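Local atomic coordinates of galactose-binding-like protein (Bacteroides thetaiotaomicron, PDB entry 7M1B), a protein that probably binds glycans as a SusE-like component of a Bacteroides carbohydrate-utilisation system, and may also take part in their breakdown. Residues 208-213 against 230-235; 269-274 against 290-295; 282-287 against 318-323; 355-360 against 372-377. All blocks are in the same frame, centred on the assembly; numbering follows the deposited sequence.

Contact 1: residues 208-213 against 230-235; sequences TKFKTF and SLFNGD
Phe210 leans its ring and its CB against one face of the Phe232 ring, and this single aromatic pair makes up the contact between 208-213 and 230-235. The closest approach is 3.4 Å, from Phe210 CD2 to Phe232 CE1, with CD2 above the plane near the rim of the Phe232 ring. Nearer the backbone, Phe210 CB sits 3.8 Å from the centroid of the Phe232 ring, 25° off its normal, and makes a CH-pi contact over the same face. The two side chains cross at about a right angle, but the ring planes are inclined by only 38°, with centroids 4.8 Å apart, so the pair is neither a parallel stack nor an edge-to-face one. The opposite face of the Phe232 ring carries Leu231 CB, 4.0 Å above the plane and over its centre, which sandwiches the ring between its own chain neighbour and Phe210. In the next shell Phe260 meets the Phe232 ring obliquely, Leu374 packs on Phe232, and Phe376 and Met262 pack on Phe210. The pair thus lies at the margin of the hydrophobic core of a galactose-binding-like beta-sandwich, where strand 211-212 joins the edge of strand 256-274 and the loop after it folds back. Farther out, that loop is positioned by polar bonds. Asn233 OD1 accepts from Asp235 N at 2.9 Å, closing an Asx turn, with the donor above the carbonyl plane. The same oxygen receives Gln373 NE2, while Asn233 ND2 bonds to Asn242 OD1. On the exposed flank Lys211 NZ forms a salt bridge with Glu229.

Contact 2: residues 269-274 against 290-295; sequences SRFTSW and KEWEVW
The Phe271 ring pushes its CZ corner at the indole edge of Trp292 and its CE1 at a methyl of Val294. CZ lies 3.7 Å from Trp292 NE1 and 3.8 Å from Trp292 CZ2, close to the indole plane, and the planes of the two rings are steeply inclined, at nearly 60°. Val294 comes head-on, its CG2 3.8 Å from Phe271 CE1. In Phe271 and Trp292 alike CG stands between the backbone N and the carbonyl carbon (chi1 70° and 69°), and the two rings pass alongside each other from opposing strands. Phe343 and Cys316 pack on both rings, and Phe357 meets the indole of Trp292 at a shallow angle, so this part is tightly filled and buried. Toward Ser273 the packing is looser: its OG stays 4.6 Å from Trp292 CH2, and the side chain instead touches Met371 and Leu374. The partly exposed outer side carries Glu293 and Trp295, whose NE1 donates to Glu293 OE1 at 2.8 Å, in the indole plane. Inward aromatic and aliphatic residues on well-separated strands, meeting only through their side chains, are the core packing of a beta-sandwich, here that of a galactose-binding-like domain.

Contact 3: residues 282-287 against 318-323; sequences YYYRAG and SIKPSG
Ser318 begins the contact with its OG 4.1 Å from Tyr284 CE1, a van der Waals approach; the hydroxyl itself is hydrogen-bonded to Glu341 and His363. Ile319 contributes its backbone: Tyr284 OH donates to Ile319 O at 2.7 Å, with the donor tilted 16° from the carbonyl plane, and this bond fixes the far end of the tyrosine ring. Lys320 then lies across one ring face. Its CG, anti to the backbone N (chi1 -172°), stands 3.7 Å from the Tyr284 ring centroid almost on the normal, a CH-pi contact, and the extended chain continues over Tyr284 CG and CB. Its NZ, held by the carbonyls of Ser328 and Trp324, reaches back through a water that accepts from it at 2.9 Å and donates to Tyr284 O at 2.8 Å. Pro321 adds CD, 3.5 Å from Tyr284 OH. Beyond it Gly323 N returns to Lys320 O, closing a type I beta turn. Tyr284 itself belongs to a type II turn, 282-285, and its ring also touches Tyr336 of helix 331-338. This is loop-to-loop packing beyond the strand ends of a galactose-binding-like beta-sandwich, with the tyrosine of one turn packed against the start of the other.

Contact 4: residues 355-360 against 372-377; sequences IRFKIL and QQLWFY
Phe357 projects from strand 355-360 toward strand 373-377 and meets Leu374 and Phe376 with the outer half of its ring. Its CB leaves the backbone in the direction of the other strand, and CG, anti to the carbonyl carbon (chi1 -85°), carries the ring onward; the inner ring atoms make no close approach to 372-377. CE1 is the first to do so, 3.9 Å from Phe376 CZ. Each of these atoms lies near the plane of the other's ring, so the two phenylalanines, coming from opposite directions, meet edge to edge. On the other flank CE2 lies 4.1 Å from Leu374 CD2. The tip, CZ, is nearest of all to Leu374, at 3.7 Å from CD1, and that methyl makes an off-centre CH-pi contact with the ring, 29° off its normal. The axes of the two strands stay 12.2 Å apart and run at 128° to each other, as expected of strands in facing layers of a beta-sandwich rather than partners in one layer. Ile355 extends the same inner surface: its CG2 lies at the edge of the Phe357 ring and 4.3 Å from Phe376 CZ. From the adjoining strand 292-297, Val294 packs on both Ile355 and Phe357. On the outer side of strand 373-377, Trp375 NE1 donates at 3.0 Å to Gln373 OE1, in the carbonyl plane and on a lone pair, and Gln373 NE2 bonds to Gln372 O.

In the fold
Contacts 2 and 4 share one hydrophobic interior, their centres about 5 Å apart. The earlier part of strand 256-274 pairs with 352-362 (Phe258 and Phe260 with Phe357 and Ile355) and its later part with 370-380, so this long bent strand joins both layers, which contacts 2 and 4 bridge. Contact 1, its centre about 11 Å from that of contact 4, lies at the core margin, joined to contact 4 by a backbone hydrogen bond between Leu231 and Leu374. The centre of contact 3 is about 15 Å from that of contact 2, in loops beyond the strand ends. Along the chain contact 1 closes first, contacts 2 and 3 interleave, and contact 4 follows, tying distant sequence into one galactose-binding-like domain.

Contact 1: residues 208-213 against 230-235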
# COMPACT_ATOMS: atom_id res chain seq x y z
N THR A 208 13.53 12.52 -3.70
CA THR A 208 13.68 13.76 -4.42
C THR A 208 12.92 13.79 -5.73
O THR A 208 12.57 14.91 -6.18
CB THR A 208 15.17 14.00 -4.77
OG1 THR A 208 15.63 13.13 -5.81
CG2 THR A 208 16.11 13.86 -3.60
N LYS A 209 12.41 12.60 -6.16
CA LYS A 209 11.60 12.54 -7.39
C LYS A 209 10.09 12.68 -7.08
O LYS A 209 9.32 12.90 -8.04
CB LYS A 209 11.84 11.24 -8.19
CG LYS A 209 13.31 10.94 -8.57
CD LYS A 209 13.46 9.70 -9.42
CE LYS A 209 14.86 9.56 -10.01
NZ LYS A 209 14.86 8.52 -11.07
N PHE A 210 9.71 12.72 -5.79
CA PHE A 210 8.29 12.83 -5.45
C PHE A 210 7.79 14.28 -5.56
O PHE A 210 8.48 15.24 -5.08
CB PHE A 210 8.04 12.39 -4.00
CG PHE A 210 8.01 10.90 -3.81
CD1 PHE A 210 9.15 10.10 -4.05
CD2 PHE A 210 6.89 10.29 -3.23
CE1 PHE A 210 9.09 8.74 -3.83
CE2 PHE A 210 6.87 8.92 -2.99
CZ PHE A 210 7.99 8.13 -3.29
N LYS A 211 6.72 14.48 -6.30
CA LYS A 211 6.18 15.82 -6.60
C LYS A 211 4.67 15.90 -6.42
O LYS A 211 3.95 14.89 -6.66
CB LYS A 211 6.54 16.21 -8.03
CG LYS A 211 8.03 16.33 -8.33
CD LYS A 211 8.69 17.50 -7.52
CE LYS A 211 10.20 17.35 -7.54
NZ LYS A 211 10.95 18.53 -6.99
N THR A 212 4.15 17.06 -6.05
CA THR A 212 2.72 17.29 -6.08
C THR A 212 2.21 17.03 -7.50
O THR A 212 2.89 17.34 -8.50
CB THR A 212 2.40 18.72 -5.68
OG1 THR A 212 3.03 18.97 -4.41
CG2 THR A 212 0.89 18.95 -5.55
N PHE A 213 1.03 16.35 -7.58
CA PHE A 213 0.41 16.14 -8.89
C PHE A 213 -1.07 16.49 -8.76
O PHE A 213 -1.96 15.60 -8.69
CB PHE A 213 0.65 14.70 -9.39
CG PHE A 213 0.60 14.57 -10.89
CD1 PHE A 213 1.73 14.83 -11.67
CD2 PHE A 213 -0.60 14.30 -11.55
CE1 PHE A 213 1.66 14.75 -13.06
CE2 PHE A 213 -0.65 14.29 -12.94
CZ PHE A 213 0.48 14.46 -13.70
N SER A 230 6.43 18.81 0.89
CA SER A 230 7.03 18.74 2.21
C SER A 230 6.93 17.36 2.81
O SER A 230 7.71 17.01 3.71
CB SER A 230 6.30 19.76 3.07
OG SER A 230 6.65 21.09 2.69
N LEU A 231 5.98 16.51 2.34
CA LEU A 231 5.94 15.17 2.91
C LEU A 231 7.12 14.29 2.49
O LEU A 231 7.31 13.20 3.06
CB LEU A 231 4.65 14.42 2.56
CG LEU A 231 3.34 15.14 2.95
CD1 LEU A 231 2.18 14.17 2.58
CD2 LEU A 231 3.36 15.40 4.51
N PHE A 232 7.95 14.81 1.58
CA PHE A 232 9.03 13.98 1.05
C PHE A 232 10.35 14.73 1.12
O PHE A 232 11.30 14.32 0.42
CB PHE A 232 8.70 13.75 -0.45
CG PHE A 232 7.29 13.28 -0.72
CD1 PHE A 232 6.79 12.07 -0.20
CD2 PHE A 232 6.37 14.16 -1.37
CE1 PHE A 232 5.48 11.66 -0.44
CE2 PHE A 232 5.06 13.73 -1.56
CZ PHE A 232 4.58 12.54 -1.07
N ASN A 233 10.50 15.61 2.10
CA ASN A 233 11.73 16.41 2.18
C ASN A 233 12.78 15.87 3.20
O ASN A 233 13.80 16.51 3.47
CB ASN A 233 11.41 17.87 2.43
CG ASN A 233 10.78 18.11 3.77
OD1 ASN A 233 10.67 17.19 4.60
ND2 ASN A 233 10.27 19.32 3.97
N GLY A 234 12.44 14.79 3.89
CA GLY A 234 13.29 14.12 4.87
C GLY A 234 13.08 14.64 6.30
O GLY A 234 13.58 14.00 7.22
N ASP A 235 12.37 15.76 6.51
CA ASP A 235 12.29 16.37 7.85
C ASP A 235 11.13 15.69 8.59
O ASP A 235 9.96 15.84 8.24
CB ASP A 235 12.02 17.88 7.73
CG ASP A 235 11.97 18.69 9.06
OD1 ASP A 235 12.14 18.14 10.21
OD2 ASP A 235 11.75 19.93 8.96

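Contact 2: residues 269-274 against 290-295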
# COMPACT_ATOMS: atom_id res chain seq x y z
N SER A 269 6.02 -2.21 -1.75
CA SER A 269 6.02 -3.12 -0.62
C SER A 269 5.27 -2.54 0.57
O SER A 269 4.43 -3.20 1.14
CB SER A 269 7.39 -3.59 -0.23
OG SER A 269 8.24 -2.46 0.05
N ARG A 270 5.68 -1.36 1.01
CA ARG A 270 5.11 -0.78 2.23
C ARG A 270 5.46 0.71 2.28
O ARG A 270 6.21 1.20 1.42
CB ARG A 270 5.82 -1.50 3.40
CG ARG A 270 7.31 -1.19 3.52
CD ARG A 270 7.97 -2.07 4.62
NE ARG A 270 9.38 -1.71 4.82
CZ ARG A 270 9.91 -0.74 5.59
NH1 ARG A 270 9.16 0.07 6.33
NH2 ARG A 270 11.23 -0.59 5.60
N PHE A 271 4.79 1.45 3.18
CA PHE A 271 5.21 2.82 3.39
C PHE A 271 5.13 3.13 4.88
O PHE A 271 4.52 2.38 5.66
CB PHE A 271 4.33 3.78 2.55
CG PHE A 271 2.89 3.94 2.99
CD1 PHE A 271 1.90 2.98 2.67
CD2 PHE A 271 2.54 4.96 3.88
CE1 PHE A 271 0.58 3.14 3.11
CE2 PHE A 271 1.22 5.12 4.31
CZ PHE A 271 0.23 4.16 3.99
N THR A 272 5.81 4.22 5.26
CA THR A 272 5.83 4.70 6.63
C THR A 272 5.24 6.11 6.62
O THR A 272 5.54 6.92 5.72
CB THR A 272 7.23 4.80 7.25
OG1 THR A 272 7.81 3.51 7.03
CG2 THR A 272 7.23 5.13 8.72
N SER A 273 4.34 6.40 7.60
CA SER A 273 3.60 7.68 7.63
C SER A 273 3.88 8.33 8.99
O SER A 273 3.87 7.66 10.05
CB SER A 273 2.08 7.36 7.56
OG SER A 273 1.39 8.58 7.61
N TRP A 274 4.26 9.62 8.96
CA TRP A 274 4.37 10.39 10.19
C TRP A 274 3.36 11.51 10.26
O TRP A 274 3.18 12.23 9.29
CB TRP A 274 5.75 11.07 10.30
CG TRP A 274 6.85 10.10 10.59
CD1 TRP A 274 7.42 9.91 11.81
CD2 TRP A 274 7.63 9.35 9.64
NE1 TRP A 274 8.52 9.08 11.70
CE2 TRP A 274 8.66 8.72 10.38
CE3 TRP A 274 7.54 9.11 8.26
CZ2 TRP A 274 9.59 7.85 9.77
CZ3 TRP A 274 8.50 8.30 7.66
CH2 TRP A 274 9.50 7.67 8.41
N LYS A 290 -6.90 9.14 10.14
CA LYS A 290 -7.22 7.93 10.92
C LYS A 290 -7.38 6.72 10.00
O LYS A 290 -6.53 5.83 10.07
CB LYS A 290 -8.42 8.15 11.84
CG LYS A 290 -8.93 6.87 12.58
CD LYS A 290 -10.06 7.19 13.54
CE LYS A 290 -10.71 5.93 14.13
NZ LYS A 290 -11.98 6.22 14.80
N GLU A 291 -8.39 6.70 9.14
CA GLU A 291 -8.50 5.66 8.13
C GLU A 291 -8.42 6.26 6.73
O GLU A 291 -8.98 7.32 6.43
CB GLU A 291 -9.81 4.89 8.25
CG GLU A 291 -9.83 4.03 9.50
CD GLU A 291 -11.03 3.07 9.46
OE1 GLU A 291 -11.13 2.23 8.51
OE2 GLU A 291 -11.86 3.13 10.37
N TRP A 292 -7.75 5.54 5.84
CA TRP A 292 -7.69 5.97 4.46
C TRP A 292 -7.39 4.75 3.57
O TRP A 292 -7.02 3.66 4.05
CB TRP A 292 -6.58 7.04 4.31
CG TRP A 292 -5.15 6.57 4.48
CD1 TRP A 292 -4.23 6.25 3.50
CD2 TRP A 292 -4.44 6.50 5.74
NE1 TRP A 292 -3.05 5.88 4.10
CE2 TRP A 292 -3.11 6.06 5.47
CE3 TRP A 292 -4.80 6.72 7.09
CZ2 TRP A 292 -2.15 5.87 6.47
CZ3 TRP A 292 -3.86 6.51 8.08
CH2 TRP A 292 -2.53 6.12 7.78
N GLU A 293 -7.48 4.98 2.27
CA GLU A 293 -7.03 4.06 1.27
C GLU A 293 -5.91 4.70 0.46
O GLU A 293 -5.94 5.89 0.22
CB GLU A 293 -8.14 3.65 0.32
CG GLU A 293 -9.33 3.06 1.11
CD GLU A 293 -10.58 2.89 0.28
OE1 GLU A 293 -10.68 3.53 -0.83
OE2 GLU A 293 -11.52 2.24 0.83
N VAL A 294 -4.99 3.85 -0.00
CA VAL A 294 -3.98 4.30 -0.96
C VAL A 294 -4.32 3.70 -2.32
O VAL A 294 -4.57 2.49 -2.39
CB VAL A 294 -2.57 3.84 -0.53
CG1 VAL A 294 -1.57 4.42 -1.55
CG2 VAL A 294 -2.25 4.41 0.87
N TRP A 295 -4.42 4.56 -3.35
CA TRP A 295 -4.73 4.14 -4.71
C TRP A 295 -3.57 4.50 -5.60
O TRP A 295 -2.76 5.41 -5.29
CB TRP A 295 -5.99 4.92 -5.17
CG TRP A 295 -7.26 4.44 -4.50
CD1 TRP A 295 -7.64 4.56 -3.17
CD2 TRP A 295 -8.33 3.68 -5.14
NE1 TRP A 295 -8.86 4.00 -2.97
CE2 TRP A 295 -9.33 3.49 -4.16
CE3 TRP A 295 -8.61 3.31 -6.46
CZ2 TRP A 295 -10.52 2.77 -4.43
CZ3 TRP A 295 -9.78 2.60 -6.73
CH2 TRP A 295 -10.74 2.37 -5.74

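Contact 3: residues 282-287 against 318-323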
# COMPACT_ATOMS: atom_id res chain seq x y z
N TYR A 282 0.43 17.70 19.01
CA TYR A 282 -0.44 17.67 17.82
C TYR A 282 -0.78 16.27 17.33
O TYR A 282 -1.55 16.10 16.38
CB TYR A 282 0.14 18.52 16.70
CG TYR A 282 -0.13 19.97 16.97
CD1 TYR A 282 0.78 20.72 17.74
CD2 TYR A 282 -1.18 20.63 16.34
CE1 TYR A 282 0.53 22.07 18.00
CE2 TYR A 282 -1.49 21.96 16.65
CZ TYR A 282 -0.57 22.71 17.41
OH TYR A 282 -0.83 24.04 17.67
N TYR A 283 -0.12 15.26 17.91
CA TYR A 283 -0.50 13.91 17.50
C TYR A 283 -1.98 13.61 17.77
O TYR A 283 -2.59 14.04 18.78
CB TYR A 283 0.41 12.84 18.15
CG TYR A 283 1.84 12.83 17.69
CD1 TYR A 283 2.17 12.95 16.33
CD2 TYR A 283 2.89 12.61 18.60
CE1 TYR A 283 3.50 12.91 15.91
CE2 TYR A 283 4.23 12.54 18.18
CZ TYR A 283 4.52 12.61 16.83
OH TYR A 283 5.82 12.60 16.39
N TYR A 284 -2.54 12.84 16.86
CA TYR A 284 -3.87 12.24 16.99
C TYR A 284 -4.96 13.34 17.10
O TYR A 284 -5.97 13.15 17.78
CB TYR A 284 -3.89 11.30 18.22
CG TYR A 284 -3.02 10.10 17.97
CD1 TYR A 284 -3.39 9.10 17.07
CD2 TYR A 284 -1.84 9.98 18.67
CE1 TYR A 284 -2.57 7.99 16.84
CE2 TYR A 284 -1.00 8.90 18.44
CZ TYR A 284 -1.40 7.88 17.56
OH TYR A 284 -0.61 6.80 17.30
N ARG A 285 -4.71 14.46 16.44
CA ARG A 285 -5.71 15.54 16.31
C ARG A 285 -5.15 16.52 15.27
O ARG A 285 -4.10 16.26 14.65
CB ARG A 285 -5.86 16.27 17.66
CG ARG A 285 -4.66 17.10 18.17
CD ARG A 285 -4.88 17.90 19.47
NE ARG A 285 -3.79 18.86 19.82
CZ ARG A 285 -3.72 20.19 19.58
NH1 ARG A 285 -4.71 20.81 18.95
NH2 ARG A 285 -2.64 20.89 19.98
N ALA A 286 -5.94 17.57 14.96
CA ALA A 286 -5.44 18.67 14.15
C ALA A 286 -4.85 18.21 12.81
O ALA A 286 -3.71 18.53 12.44
CB ALA A 286 -4.44 19.50 14.95
N GLY A 287 -5.64 17.39 12.13
CA GLY A 287 -5.34 16.99 10.78
C GLY A 287 -4.75 15.58 10.69
O GLY A 287 -4.62 15.10 9.57
N SER A 318 -4.48 4.28 11.02
CA SER A 318 -3.54 4.76 12.03
C SER A 318 -4.12 4.43 13.41
O SER A 318 -5.22 4.87 13.74
CB SER A 318 -3.36 6.24 11.84
OG SER A 318 -2.67 6.85 12.94
N ILE A 319 -3.36 3.66 14.20
CA ILE A 319 -3.75 3.24 15.55
C ILE A 319 -3.23 4.23 16.59
O ILE A 319 -2.07 4.67 16.54
CB ILE A 319 -3.22 1.80 15.81
CG1 ILE A 319 -3.88 0.81 14.84
CG2 ILE A 319 -3.54 1.40 17.24
CD1 ILE A 319 -5.37 0.94 14.69
N LYS A 320 -4.11 4.54 17.59
CA LYS A 320 -3.71 5.28 18.79
C LYS A 320 -3.52 4.27 19.92
O LYS A 320 -4.50 3.76 20.41
CB LYS A 320 -4.72 6.36 19.18
CG LYS A 320 -4.25 7.28 20.30
CD LYS A 320 -5.35 8.34 20.56
CE LYS A 320 -4.83 9.39 21.55
NZ LYS A 320 -5.89 10.41 21.83
N PRO A 321 -2.30 3.83 20.29
CA PRO A 321 -2.15 2.72 21.25
C PRO A 321 -2.99 2.82 22.53
O PRO A 321 -3.56 1.83 23.00
CB PRO A 321 -0.66 2.78 21.63
CG PRO A 321 -0.01 3.27 20.35
CD PRO A 321 -0.99 4.32 19.80
N SER A 322 -3.07 4.02 23.11
CA SER A 322 -3.83 4.20 24.35
C SER A 322 -5.34 4.08 24.17
O SER A 322 -6.09 3.78 25.14
CB SER A 322 -3.54 5.58 24.88
OG SER A 322 -4.20 6.54 24.02
N GLY A 323 -5.82 4.43 22.96
CA GLY A 323 -7.25 4.53 22.71
C GLY A 323 -7.90 5.71 23.49
O GLY A 323 -9.12 5.82 23.55
O HOH W 1 -7.17 11.23 19.38
O HOH W 2 -5.25 13.64 20.70

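Contact 4: residues 355-360 against 372-377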
# COMPACT_ATOMS: atom_id res chain seq x y z
N ILE A 355 0.07 8.36 -7.14
CA ILE A 355 -0.50 7.85 -5.89
C ILE A 355 -1.58 8.80 -5.40
O ILE A 355 -1.37 10.00 -5.37
CB ILE A 355 0.60 7.64 -4.79
CG1 ILE A 355 1.74 6.71 -5.22
CG2 ILE A 355 0.01 7.22 -3.48
CD1 ILE A 355 1.24 5.30 -5.45
N ARG A 356 -2.68 8.24 -4.88
CA ARG A 356 -3.66 9.04 -4.15
C ARG A 356 -3.85 8.48 -2.75
O ARG A 356 -3.89 7.23 -2.54
CB ARG A 356 -5.00 9.01 -4.86
CG ARG A 356 -5.13 10.08 -5.94
CD ARG A 356 -6.42 9.98 -6.71
NE ARG A 356 -6.66 11.32 -7.25
CZ ARG A 356 -7.79 11.67 -7.85
NH1 ARG A 356 -8.71 10.72 -8.20
NH2 ARG A 356 -8.04 12.90 -8.24
N PHE A 357 -4.01 9.40 -1.78
CA PHE A 357 -4.53 9.05 -0.47
C PHE A 357 -5.97 9.52 -0.40
O PHE A 357 -6.27 10.68 -0.59
CB PHE A 357 -3.71 9.76 0.62
CG PHE A 357 -2.47 9.00 1.02
CD1 PHE A 357 -1.56 8.61 0.05
CD2 PHE A 357 -2.12 8.84 2.35
CE1 PHE A 357 -0.42 7.88 0.41
CE2 PHE A 357 -1.00 8.09 2.73
CZ PHE A 357 -0.13 7.66 1.74
N LYS A 358 -6.89 8.52 -0.30
CA LYS A 358 -8.30 8.80 -0.14
C LYS A 358 -8.59 8.74 1.35
O LYS A 358 -8.59 7.65 1.96
CB LYS A 358 -9.12 7.76 -0.90
CG LYS A 358 -10.63 8.03 -0.88
CD LYS A 358 -11.41 6.90 -1.66
CE LYS A 358 -12.91 7.34 -2.10
NZ LYS A 358 -13.56 6.29 -3.02
N ILE A 359 -8.81 9.92 1.94
CA ILE A 359 -8.92 10.01 3.39
C ILE A 359 -10.39 9.76 3.74
O ILE A 359 -11.25 10.53 3.29
CB ILE A 359 -8.43 11.38 3.91
CG1 ILE A 359 -7.02 11.76 3.42
CG2 ILE A 359 -8.54 11.41 5.45
CD1 ILE A 359 -5.99 10.73 3.79
N LEU A 360 -10.64 8.78 4.61
CA LEU A 360 -12.00 8.44 5.03
C LEU A 360 -12.35 9.17 6.34
O LEU A 360 -13.50 9.60 6.56
CB LEU A 360 -12.09 6.92 5.20
CG LEU A 360 -11.64 6.03 4.02
CD1 LEU A 360 -11.87 4.56 4.35
CD2 LEU A 360 -12.37 6.38 2.76
N GLN A 372 3.12 14.84 8.28
CA GLN A 372 4.51 15.34 8.40
C GLN A 372 5.37 14.71 7.30
O GLN A 372 6.29 15.35 6.78
CB GLN A 372 5.13 14.93 9.76
CG GLN A 372 6.51 15.48 10.04
CD GLN A 372 6.92 14.94 11.39
OE1 GLN A 372 7.44 13.80 11.51
NE2 GLN A 372 6.75 15.73 12.44
N GLN A 373 5.17 13.42 7.00
CA GLN A 373 6.17 12.72 6.14
C GLN A 373 5.59 11.41 5.63
O GLN A 373 4.85 10.75 6.39
CB GLN A 373 7.47 12.47 6.94
CG GLN A 373 8.66 12.15 6.03
CD GLN A 373 9.42 13.32 5.38
OE1 GLN A 373 10.29 13.08 4.55
NE2 GLN A 373 8.91 14.54 5.47
N LEU A 374 5.99 10.99 4.39
CA LEU A 374 5.59 9.67 3.87
C LEU A 374 6.80 9.08 3.14
O LEU A 374 7.40 9.81 2.31
CB LEU A 374 4.52 9.82 2.80
CG LEU A 374 3.17 10.31 3.28
CD1 LEU A 374 2.26 10.53 2.07
CD2 LEU A 374 2.58 9.25 4.23
N TRP A 375 7.28 7.93 3.62
CA TRP A 375 8.36 7.25 2.89
C TRP A 375 7.82 5.97 2.27
O TRP A 375 7.24 5.18 2.98
CB TRP A 375 9.51 6.91 3.85
CG TRP A 375 10.32 8.09 4.32
CD1 TRP A 375 10.08 9.40 4.02
CD2 TRP A 375 11.40 8.02 5.26
NE1 TRP A 375 11.01 10.17 4.68
CE2 TRP A 375 11.83 9.34 5.46
CE3 TRP A 375 12.12 6.96 5.89
CZ2 TRP A 375 12.90 9.66 6.31
CZ3 TRP A 375 13.18 7.31 6.71
CH2 TRP A 375 13.58 8.64 6.93
N PHE A 376 8.12 5.74 0.98
CA PHE A 376 7.60 4.57 0.25
C PHE A 376 8.76 3.60 -0.01
O PHE A 376 9.87 4.05 -0.31
CB PHE A 376 6.96 5.00 -1.07
CG PHE A 376 5.53 5.45 -0.91
CD1 PHE A 376 5.17 6.45 -0.04
CD2 PHE A 376 4.52 4.72 -1.54
CE1 PHE A 376 3.82 6.77 0.09
CE2 PHE A 376 3.18 5.06 -1.42
CZ PHE A 376 2.85 6.00 -0.48
N TYR A 377 8.45 2.32 0.00
CA TYR A 377 9.44 1.29 -0.21
C TYR A 377 8.97 0.39 -1.32
O TYR A 377 7.77 0.14 -1.42
CB TYR A 377 9.70 0.44 1.04
CG TYR A 377 10.33 1.24 2.16
CD1 TYR A 377 9.52 2.03 3.00
CD2 TYR A 377 11.70 1.28 2.35
CE1 TYR A 377 10.06 2.81 4.01
CE2 TYR A 377 12.27 2.05 3.36
CZ TYR A 377 11.44 2.81 4.19
OH TYR A 377 11.99 3.56 5.20